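PDB 1R6V: fervidolysin from Fervidobacterium pennivorans, which degrades keratin into peptides as a calcium-binding, subtilisin-like serine protease, allowing the bacterium to grow on native feathers. Local coordinates for residues 30-44 with 63-77. The protein carries 1 engineered substitution. Residues are numbered along the deposited sequence; the frame is centred on the assembly and turned at random.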
loop_
_atom_site.group_PDB
_atom_site.type_symbol
_atom_site.label_atom_id
_atom_site.label_comp_id
_atom_site.label_asym_id
_atom_site.label_seq_id
_atom_site.Cartn_x
_atom_site.Cartn_y
_atom_site.Cartn_z
ATOM N N THR A 30 3.006 5.855 13.002
ATOM C CA THR A 30 2.484 5.951 14.355
ATOM C C THR A 30 3.389 5.184 15.301
ATOM O O THR A 30 3.730 4.039 15.050
ATOM C CB THR A 30 1.070 5.370 14.428
ATOM O OG1 THR A 30 0.223 6.110 13.539
ATOM C CG2 THR A 30 0.518 5.455 15.855
ATOM N N GLU A 31 3.775 5.824 16.396
ATOM C CA GLU A 31 4.655 5.181 17.357
ATOM C C GLU A 31 3.917 4.219 18.293
ATOM O O GLU A 31 2.689 4.288 18.437
ATOM C CB GLU A 31 5.367 6.262 18.181
ATOM C CG GLU A 31 6.473 5.739 19.077
ATOM C CD GLU A 31 7.587 5.074 18.290
ATOM O OE1 GLU A 31 8.482 5.783 17.770
ATOM O OE2 GLU A 31 7.556 3.838 18.188
ATOM N N GLY A 32 4.682 3.305 18.892
ATOM C CA GLY A 32 4.154 2.363 19.864
ATOM C C GLY A 32 3.316 1.174 19.452
ATOM O O GLY A 32 2.671 0.568 20.303
ATOM N N LYS A 33 3.323 0.825 18.170
ATOM C CA LYS A 33 2.532 -0.305 17.704
ATOM C C LYS A 33 3.164 -0.930 16.470
ATOM O O LYS A 33 3.754 -0.225 15.652
ATOM C CB LYS A 33 1.116 0.163 17.346
ATOM C CG LYS A 33 0.265 -0.906 16.670
ATOM C CD LYS A 33 -1.041 -0.335 16.119
ATOM C CE LYS A 33 -2.057 -0.084 17.216
ATOM N NZ LYS A 33 -3.382 0.258 16.605
ATOM N N ILE A 34 3.053 -2.250 16.357
ATOM C CA ILE A 34 3.547 -2.950 15.173
ATOM C C ILE A 34 2.471 -3.864 14.607
ATOM O O ILE A 34 1.627 -4.380 15.341
ATOM C CB ILE A 34 4.812 -3.812 15.448
ATOM C CG1 ILE A 34 4.576 -4.792 16.606
ATOM C CG2 ILE A 34 5.997 -2.904 15.715
ATOM C CD1 ILE A 34 5.795 -5.765 16.823
ATOM N N LEU A 35 2.478 -4.021 13.284
ATOM C CA LEU A 35 1.517 -4.893 12.612
ATOM C C LEU A 35 2.327 -6.083 12.158
ATOM O O LEU A 35 3.349 -5.916 11.500
ATOM C CB LEU A 35 0.889 -4.202 11.388
ATOM C CG LEU A 35 0.294 -2.798 11.573
ATOM C CD1 LEU A 35 -0.711 -2.548 10.469
ATOM C CD2 LEU A 35 -0.332 -2.623 12.921
ATOM N N VAL A 36 1.882 -7.281 12.523
ATOM C CA VAL A 36 2.605 -8.491 12.169
ATOM C C VAL A 36 1.822 -9.377 11.216
ATOM O O VAL A 36 0.736 -9.845 11.547
ATOM C CB VAL A 36 2.963 -9.317 13.443
ATOM C CG1 VAL A 36 3.747 -10.576 13.061
ATOM C CG2 VAL A 36 3.802 -8.438 14.412
ATOM N N GLY A 37 2.377 -9.568 10.020
ATOM C CA GLY A 37 1.774 -10.433 9.026
ATOM C C GLY A 37 2.442 -11.763 9.280
ATOM O O GLY A 37 3.671 -11.856 9.272
ATOM N N TYR A 38 1.651 -12.801 9.500
ATOM C CA TYR A 38 2.213 -14.099 9.817
ATOM C C TYR A 38 1.700 -15.181 8.896
ATOM O O TYR A 38 0.778 -14.973 8.109
ATOM C CB TYR A 38 1.812 -14.464 11.255
ATOM C CG TYR A 38 0.304 -14.583 11.463
ATOM C CD1 TYR A 38 -0.367 -15.778 11.202
ATOM C CD2 TYR A 38 -0.456 -13.500 11.917
ATOM C CE1 TYR A 38 -1.754 -15.897 11.389
ATOM C CE2 TYR A 38 -1.858 -13.610 12.106
ATOM C CZ TYR A 38 -2.496 -14.817 11.837
ATOM O OH TYR A 38 -3.866 -14.943 12.017
ATOM N N ASN A 39 2.332 -16.341 8.994
ATOM C CA ASN A 39 1.853 -17.501 8.279
ATOM C C ASN A 39 1.412 -18.395 9.433
ATOM O O ASN A 39 0.297 -18.887 9.440
ATOM C CB ASN A 39 2.951 -18.162 7.454
ATOM C CG ASN A 39 3.203 -17.437 6.143
ATOM O OD1 ASN A 39 2.264 -16.987 5.478
ATOM N ND2 ASN A 39 4.466 -17.325 5.764
ATOM N N ASP A 40 2.277 -18.533 10.438
ATOM C CA ASP A 40 2.008 -19.360 11.621
ATOM C C ASP A 40 1.655 -18.474 12.819
ATOM O O ASP A 40 2.526 -17.855 13.424
ATOM C CB ASP A 40 3.251 -20.211 11.913
ATOM C CG ASP A 40 3.144 -21.022 13.194
ATOM O OD1 ASP A 40 2.124 -20.940 13.906
ATOM O OD2 ASP A 40 4.115 -21.751 13.483
ATOM N N ARG A 41 0.371 -18.407 13.153
ATOM C CA ARG A 41 -0.087 -17.570 14.265
ATOM C C ARG A 41 0.678 -17.817 15.573
ATOM O O ARG A 41 0.863 -16.902 16.366
ATOM C CB ARG A 41 -1.598 -17.775 14.490
ATOM C CG ARG A 41 -2.196 -17.046 15.714
ATOM C CD ARG A 41 -1.987 -15.517 15.649
ATOM N NE ARG A 41 -2.500 -14.810 16.833
ATOM C CZ ARG A 41 -1.842 -14.665 17.982
ATOM N NH1 ARG A 41 -0.626 -15.177 18.134
ATOM N NH2 ARG A 41 -2.395 -13.996 18.986
ATOM N N SER A 42 1.131 -19.047 15.800
ATOM C CA SER A 42 1.850 -19.329 17.040
ATOM C C SER A 42 3.184 -18.573 17.133
ATOM O O SER A 42 3.626 -18.198 18.228
ATOM C CB SER A 42 2.084 -20.839 17.199
ATOM O OG SER A 42 3.037 -21.321 16.271
ATOM N N GLU A 43 3.813 -18.326 15.990
ATOM C CA GLU A 43 5.086 -17.620 15.984
ATOM C C GLU A 43 4.931 -16.184 16.442
ATOM O O GLU A 43 5.880 -15.574 16.933
ATOM C CB GLU A 43 5.721 -17.633 14.588
ATOM C CG GLU A 43 6.409 -18.937 14.223
ATOM C CD GLU A 43 7.653 -19.205 15.067
ATOM O OE1 GLU A 43 8.687 -18.515 14.889
ATOM O OE2 GLU A 43 7.598 -20.112 15.920
ATOM N N VAL A 44 3.740 -15.627 16.254
ATOM C CA VAL A 44 3.496 -14.252 16.666
ATOM C C VAL A 44 3.686 -14.156 18.177
ATOM O O VAL A 44 4.127 -13.130 18.691
ATOM C CB VAL A 44 2.061 -13.797 16.286
ATOM C CG1 VAL A 44 1.816 -12.370 16.751
ATOM C CG2 VAL A 44 1.882 -13.881 14.764
ATOM N N LYS A 63 -4.297 -12.792 7.930
ATOM C CA LYS A 63 -3.201 -13.204 8.809
ATOM C C LYS A 63 -2.359 -12.055 9.366
ATOM O O LYS A 63 -1.137 -12.006 9.177
ATOM C CB LYS A 63 -2.300 -14.202 8.075
ATOM C CG LYS A 63 -2.945 -15.566 7.824
ATOM C CD LYS A 63 -2.023 -16.413 6.954
ATOM C CE LYS A 63 -2.416 -17.882 6.939
ATOM N NZ LYS A 63 -2.313 -18.486 8.304
ATOM N N VAL A 64 -3.027 -11.156 10.081
ATOM C CA VAL A 64 -2.380 -10.006 10.691
ATOM C C VAL A 64 -2.780 -9.890 12.139
ATOM O O VAL A 64 -3.917 -10.174 12.502
ATOM C CB VAL A 64 -2.778 -8.677 9.989
ATOM C CG1 VAL A 64 -2.360 -7.479 10.848
ATOM C CG2 VAL A 64 -2.101 -8.587 8.632
ATOM N N VAL A 65 -1.815 -9.520 12.969
ATOM C CA VAL A 65 -2.058 -9.282 14.384
ATOM C C VAL A 65 -1.404 -7.928 14.642
ATOM O O VAL A 65 -0.269 -7.711 14.214
ATOM C CB VAL A 65 -1.340 -10.298 15.302
ATOM C CG1 VAL A 65 -1.497 -9.864 16.760
ATOM C CG2 VAL A 65 -1.906 -11.697 15.115
ATOM N N SER A 66 -2.101 -7.018 15.315
ATOM C CA SER A 66 -1.519 -5.719 15.639
ATOM C C SER A 66 -1.122 -5.824 17.112
ATOM O O SER A 66 -1.898 -6.312 17.932
ATOM C CB SER A 66 -2.541 -4.594 15.431
ATOM O OG SER A 66 -3.629 -4.740 16.320
ATOM N N ILE A 67 0.091 -5.379 17.430
ATOM C CA ILE A 67 0.625 -5.460 18.791
ATOM C C ILE A 67 0.992 -4.104 19.362
ATOM O O ILE A 67 1.791 -3.375 18.782
ATOM C CB ILE A 67 1.900 -6.334 18.819
ATOM C CG1 ILE A 67 1.593 -7.716 18.243
ATOM C CG2 ILE A 67 2.463 -6.413 20.256
ATOM C CD1 ILE A 67 2.818 -8.613 18.104
ATOM N N LYS A 68 0.408 -3.759 20.505
ATOM C CA LYS A 68 0.723 -2.498 21.165
ATOM C C LYS A 68 2.025 -2.762 21.940
ATOM O O LYS A 68 2.157 -3.793 22.599
ATOM C CB LYS A 68 -0.404 -2.125 22.122
ATOM C CG LYS A 68 -0.502 -0.653 22.381
ATOM C CD LYS A 68 -1.549 -0.356 23.426
ATOM C CE LYS A 68 -1.858 1.120 23.420
ATOM N NZ LYS A 68 -0.607 1.923 23.340
ATOM N N LEU A 69 2.968 -1.826 21.867
ATOM C CA LEU A 69 4.282 -1.988 22.499
ATOM C C LEU A 69 4.482 -1.681 23.989
ATOM O O LEU A 69 5.505 -2.054 24.568
ATOM C CB LEU A 69 5.317 -1.192 21.701
ATOM C CG LEU A 69 5.410 -1.588 20.223
ATOM C CD1 LEU A 69 6.452 -0.730 19.522
ATOM C CD2 LEU A 69 5.774 -3.060 20.116
ATOM N N ASN A 70 3.547 -0.982 24.607
ATOM C CA ASN A 70 3.680 -0.671 26.034
ATOM C C ASN A 70 5.064 -0.168 26.472
ATOM O O ASN A 70 5.870 -0.943 26.989
ATOM C CB ASN A 70 3.337 -1.898 26.891
ATOM C CG ASN A 70 2.040 -2.575 26.478
ATOM O OD1 ASN A 70 1.107 -1.936 25.973
ATOM N ND2 ASN A 70 1.974 -3.887 26.706
ATOM N N GLY A 71 5.331 1.120 26.279
ATOM C CA GLY A 71 6.597 1.698 26.701
ATOM C C GLY A 71 7.831 1.271 25.925
ATOM O O GLY A 71 8.868 0.954 26.512
ATOM N N MET A 72 7.720 1.266 24.603
ATOM C CA MET A 72 8.825 0.881 23.730
ATOM C C MET A 72 8.494 1.497 22.375
ATOM O O MET A 72 7.317 1.672 22.047
ATOM C CB MET A 72 8.888 -0.647 23.630
ATOM C CG MET A 72 10.217 -1.226 23.172
ATOM S SD MET A 72 10.239 -3.070 23.083
ATOM C CE MET A 72 10.347 -3.521 24.804
ATOM N N THR A 73 9.517 1.858 21.605
ATOM C CA THR A 73 9.286 2.450 20.289
ATOM C C THR A 73 9.311 1.342 19.247
ATOM O O THR A 73 9.756 0.230 19.518
ATOM C CB THR A 73 10.382 3.466 19.903
ATOM O OG1 THR A 73 11.625 2.776 19.740
ATOM C CG2 THR A 73 10.549 4.529 20.986
ATOM N N VAL A 74 8.844 1.656 18.045
ATOM C CA VAL A 74 8.848 0.671 16.978
ATOM C C VAL A 74 10.287 0.229 16.735
ATOM O O VAL A 74 10.562 -0.963 16.596
ATOM C CB VAL A 74 8.264 1.265 15.680
ATOM C CG1 VAL A 74 8.415 0.268 14.536
ATOM C CG2 VAL A 74 6.791 1.637 15.892
ATOM N N LYS A 75 11.209 1.187 16.700
ATOM C CA LYS A 75 12.611 0.868 16.452
ATOM C C LYS A 75 13.134 -0.106 17.500
ATOM O O LYS A 75 13.826 -1.073 17.183
ATOM C CB LYS A 75 13.452 2.150 16.442
ATOM C CG LYS A 75 14.856 1.967 15.882
ATOM C CD LYS A 75 15.586 3.304 15.878
ATOM C CE LYS A 75 17.050 3.146 15.523
ATOM N NZ LYS A 75 17.222 2.563 14.163
ATOM N N GLN A 76 12.788 0.136 18.758
ATOM C CA GLN A 76 13.222 -0.758 19.820
ATOM C C GLN A 76 12.586 -2.142 19.659
ATOM O O GLN A 76 13.212 -3.163 19.961
ATOM C CB GLN A 76 12.855 -0.162 21.182
ATOM C CG GLN A 76 13.585 1.129 21.497
ATOM C CD GLN A 76 13.161 1.712 22.827
ATOM O OE1 GLN A 76 11.986 1.680 23.182
ATOM N NE2 GLN A 76 14.119 2.263 23.567
ATOM N N ALA A 77 11.337 -2.185 19.191
ATOM C CA ALA A 77 10.672 -3.473 18.979
ATOM C C ALA A 77 11.406 -4.226 17.868
ATOM O O ALA A 77 11.593 -5.443 17.933
ATOM C CB ALA A 77 9.184 -3.265 18.593
HETATM O O HOH W 1 10.521 4.213 16.462
HETATM O O HOH W 2 2.366 1.567 22.901
HETATM O O HOH W 3 -5.011 -13.195 13.542
#
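The ring of Y38 is packed on both faces: CB of K63 sits over its centre, a CH-pi contact 3.8 Å from the ring centroid, and CD of R41 covers the opposite face nearer the rim, while N of D40 lies at the edge in the ring plane. With CG between the backbone N and the carbonyl carbon, chi1 62° turns the ring across K63, whose O also lies over a face; its OH meets a water at 2.6 Å. This is one end of an antiparallel strand pair, 33-38 with 64-68, central in the four-stranded sheet of the propeptide, an alpha+beta domain. The main-chain ladder runs from Y38 N to K63 O at this end to L69 N to G32 O at the other. Beside the ring, K63 NZ donates to N39 O at 2.9 Å, on a lone pair, and V65 CG2 lies over one face of the R41 guanidinium, whose NH1 and NH2 form salt bridges with D45 and E58. Were Y38 an alanine, the K63 chain would probably lose the aromatic surface it crosses, and CD of R41 a neighbour. I34, V36, V65 and I67 face helices 41-51 and 74-81: I34 and I67 run alongside each other, CG1 to CB 3.8 Å, and V44 CG1 meets I67 CD1 from the opposite direction. K33, L35 and S66 face helix 246-258, where K33 forms a salt bridge with D247. At the far end T73 and Q76 form a capping box, and E31 OE2 accepts from V74 N (syn, a short 2.5 Å) and G32 N (anti, 3.0 Å), both 18° out of the carboxylate plane.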